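Long-range contact in similarities with probable monooxygenase (PDB 4HB9), which binds FAD and probably acts as a flavin-dependent monooxygenase: residues 82-86 with 276-280. Numbering follows the deposited sequence.
Sequences NERMR and ISWDP
Two hydrogen bonds join E83 and R84 to the facing loop. The amide N of D279 donates to O of E83 over 2.9 Å, and the N-H...O angle of 140° makes this a bent bond. The same carbonyl oxygen also takes a CA-H contact from W278. The second bond runs from NH1 of R84 to O of S277, 3.0 Å long and fairly straight at 160°. It uses a lone pair of the carbonyl and lies near the guanidinium plane. The R84 side chain is bent at chi2 and chi3, which folds its end back toward S277. A water donates to OE2 of E83 and, over a longer path, to OG of S277.

The 82-86 loop is the turn of a beta-hairpin between strands 79-81 and 87-89, at the edge of the mixed sheet. The bond from N of R84 to OD1 of N82 makes an Asx turn; N of R86 donates to the same oxygen from the opposite face. Segment 276-280 links helices 264-274 and 280-287. D279 is the N-cap of the second; its side chain caps a backbone N just past P280, and OD2 also bonds to OG of S281.

Nonpolar packing centres on W278. CB of E83 sits over one indole face, 3.7 Å from the five-membered ring centroid, a CH-pi contact. I212 and P214 also touch both side chains.

Apart from this, CB of selenomethionine M85 makes a van der Waals contact with the carboxylate oxygen OD1 of D279 at 3.6 Å. M85 is exposed and has two conformers, so contacts beyond CB are doubtful.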
ATOM      1  N   ASN A  82     -24.909 -12.606  -6.111  1.00 25.17           N
ATOM      2  CA  ASN A  82     -25.443 -11.667  -7.073  1.00 26.53           C
ATOM      3  C   ASN A  82     -25.945 -10.436  -6.337  1.00 25.43           C
ATOM      4  O   ASN A  82     -25.708 -10.276  -5.140  1.00 24.16           O
ATOM      5  CB  ASN A  82     -26.503 -12.300  -7.984  1.00 28.68           C
ATOM      6  CG  ASN A  82     -27.841 -12.528  -7.293  1.00 30.60           C
ATOM      7  OD1 ASN A  82     -28.023 -12.288  -6.083  1.00 28.19           O
ATOM      8  ND2 ASN A  82     -28.801 -13.025  -8.080  1.00 31.31           N
ATOM      9  N   GLU A  83     -26.593  -9.538  -7.043  1.00 26.10           N
ATOM     10  CA  GLU A  83     -26.997  -8.286  -6.419  1.00 27.34           C
ATOM     11  C   GLU A  83     -28.352  -8.393  -5.684  1.00 28.88           C
ATOM     12  O   GLU A  83     -28.858  -7.407  -5.175  1.00 28.93           O
ATOM     13  CB  GLU A  83     -27.009  -7.175  -7.454  1.00 27.84           C
ATOM     14  CG  GLU A  83     -28.231  -7.107  -8.358  1.00 29.59           C
ATOM     15  CD  GLU A  83     -28.298  -8.180  -9.438  1.00 31.87           C
ATOM     16  OE1 GLU A  83     -27.545  -9.185  -9.435  1.00 27.34           O
ATOM     17  OE2 GLU A  83     -29.171  -8.021 -10.303  1.00 39.08           O
ATOM     18  N   ARG A  84     -28.938  -9.583  -5.652  1.00 31.73           N
ATOM     19  CA  ARG A  84     -30.226  -9.795  -4.983  1.00 34.84           C
ATOM     20  C   ARG A  84     -30.025 -10.803  -3.848  1.00 36.93           C
ATOM     21  O   ARG A  84     -30.905 -11.597  -3.558  1.00 36.99           O
ATOM     22  CB  ARG A  84     -31.288 -10.281  -5.984  1.00 36.23           C
ATOM     23  CG  ARG A  84     -31.561  -9.348  -7.158  1.00 38.40           C
ATOM     24  CD  ARG A  84     -32.461  -8.170  -6.806  1.00 41.40           C
ATOM     25  NE  ARG A  84     -33.861  -8.560  -6.609  1.00 41.43           N
ATOM     26  CZ  ARG A  84     -34.882  -7.713  -6.415  1.00 40.63           C
ATOM     27  NH1 ARG A  84     -34.710  -6.393  -6.414  1.00 41.69           N
ATOM     28  NH2 ARG A  84     -36.100  -8.194  -6.241  1.00 39.69           N
HETATM   29  N   MSE A  85     -28.833 -10.744  -3.254  1.00 39.77           N
HETATM   30  CA  MSE A  85     -28.533 -11.565  -2.078  0.50 42.96           C
HETATM   31  C   MSE A  85     -28.494 -13.064  -2.302  1.00 41.83           C
HETATM   32  O   MSE A  85     -28.561 -13.817  -1.325  1.00 42.34           O
HETATM   33  CB  MSE A  85     -29.603 -11.247  -1.017  0.50 48.58           C
HETATM   34  CG  MSE A  85     -29.031 -11.142   0.394  0.50 53.59           C
HETATM   35 SE   MSE A  85     -30.501 -10.969   1.701  0.50 65.32          SE
HETATM   36  CE  MSE A  85     -31.910 -11.930   0.712  0.50 62.60           C
ATOM     37  N   ARG A  86     -28.440 -13.519  -3.549  1.00 39.61           N
ATOM     38  CA  ARG A  86     -28.347 -14.957  -3.821  1.00 40.67           C
ATOM     39  C   ARG A  86     -26.873 -15.398  -3.807  1.00 37.61           C
ATOM     40  O   ARG A  86     -26.072 -14.919  -4.613  1.00 28.75           O
ATOM     41  CB  ARG A  86     -28.980 -15.305  -5.173  1.00 45.60           C
ATOM     42  CG  ARG A  86     -29.171 -16.810  -5.391  1.00 51.28           C
ATOM     43  CD  ARG A  86     -30.098 -17.141  -6.562  1.00 55.46           C
ATOM     44  NE  ARG A  86     -29.457 -16.936  -7.865  1.00 62.05           N
ATOM     45  CZ  ARG A  86     -28.519 -17.731  -8.395  1.00 66.41           C
ATOM     46  NH1 ARG A  86     -28.081 -18.813  -7.748  1.00 66.75           N
ATOM     47  NH2 ARG A  86     -28.004 -17.439  -9.586  1.00 67.39           N
ATOM     48  N   ILE A 276     -29.351   0.679  -7.938  1.00 24.21           N
ATOM     49  CA  ILE A 276     -30.812   0.673  -7.922  1.00 27.24           C
ATOM     50  C   ILE A 276     -31.216  -0.776  -8.218  1.00 27.12           C
ATOM     51  O   ILE A 276     -30.732  -1.399  -9.171  1.00 27.94           O
ATOM     52  CB  ILE A 276     -31.435   1.635  -8.956  1.00 28.44           C
ATOM     53  CG1 ILE A 276     -31.052   3.088  -8.643  1.00 30.36           C
ATOM     54  CG2 ILE A 276     -32.961   1.519  -8.929  1.00 29.61           C
ATOM     55  CD1 ILE A 276     -31.207   4.037  -9.811  1.00 30.31           C
ATOM     56  N   SER A 277     -32.045  -1.312  -7.347  1.00 26.91           N
ATOM     57  CA  SER A 277     -32.561  -2.691  -7.426  1.00 25.89           C
ATOM     58  C   SER A 277     -31.712  -3.684  -6.656  1.00 25.38           C
ATOM     59  O   SER A 277     -32.168  -4.787  -6.374  1.00 25.54           O
ATOM     60  CB  SER A 277     -32.808  -3.170  -8.875  1.00 27.11           C
ATOM     61  OG  SER A 277     -31.645  -3.739  -9.472  1.00 28.29           O
ATOM     62  N   TRP A 278     -30.490  -3.318  -6.272  1.00 23.76           N
ATOM     63  CA  TRP A 278     -29.668  -4.255  -5.515  1.00 22.74           C
ATOM     64  C   TRP A 278     -30.222  -4.355  -4.096  1.00 23.40           C
ATOM     65  O   TRP A 278     -30.974  -3.490  -3.627  1.00 21.59           O
ATOM     66  CB  TRP A 278     -28.190  -3.828  -5.428  1.00 22.50           C
ATOM     67  CG  TRP A 278     -27.462  -3.661  -6.703  1.00 22.73           C
ATOM     68  CD1 TRP A 278     -27.980  -3.490  -7.951  1.00 22.47           C
ATOM     69  CD2 TRP A 278     -26.037  -3.607  -6.846  1.00 21.93           C
ATOM     70  NE1 TRP A 278     -26.956  -3.345  -8.866  1.00 23.51           N
ATOM     71  CE2 TRP A 278     -25.760  -3.395  -8.204  1.00 23.03           C
ATOM     72  CE3 TRP A 278     -24.974  -3.719  -5.946  1.00 22.40           C
ATOM     73  CZ2 TRP A 278     -24.448  -3.310  -8.697  1.00 22.83           C
ATOM     74  CZ3 TRP A 278     -23.678  -3.615  -6.425  1.00 22.21           C
ATOM     75  CH2 TRP A 278     -23.427  -3.415  -7.787  1.00 21.91           C
ATOM     76  N   ASP A 279     -29.778  -5.378  -3.393  1.00 23.20           N
ATOM     77  CA  ASP A 279     -30.285  -5.665  -2.077  1.00 27.19           C
ATOM     78  C   ASP A 279     -30.165  -4.496  -1.099  1.00 26.42           C
ATOM     79  O   ASP A 279     -29.126  -3.823  -1.037  1.00 25.47           O
ATOM     80  CB  ASP A 279     -29.586  -6.862  -1.486  1.00 27.89           C
ATOM     81  CG  ASP A 279     -30.331  -7.422  -0.295  1.00 31.38           C
ATOM     82  OD1 ASP A 279     -31.329  -8.167  -0.519  1.00 32.59           O
ATOM     83  OD2 ASP A 279     -29.914  -7.116   0.839  1.00 31.00           O
ATOM     84  N   PRO A 280     -31.231  -4.254  -0.316  1.00 24.91           N
ATOM     85  CA  PRO A 280     -31.234  -3.132   0.619  1.00 24.29           C
ATOM     86  C   PRO A 280     -30.053  -3.070   1.596  1.00 24.11           C
ATOM     87  O   PRO A 280     -29.667  -1.989   1.985  1.00 23.89           O
ATOM     88  CB  PRO A 280     -32.548  -3.331   1.390  1.00 25.89           C
ATOM     89  CG  PRO A 280     -33.456  -3.981   0.406  1.00 26.01           C
ATOM     90  CD  PRO A 280     -32.561  -4.886  -0.420  1.00 26.55           C
TER
HETATM   91  O   HOH W   1     -31.892  -6.986  -9.982  1.00 43.90           O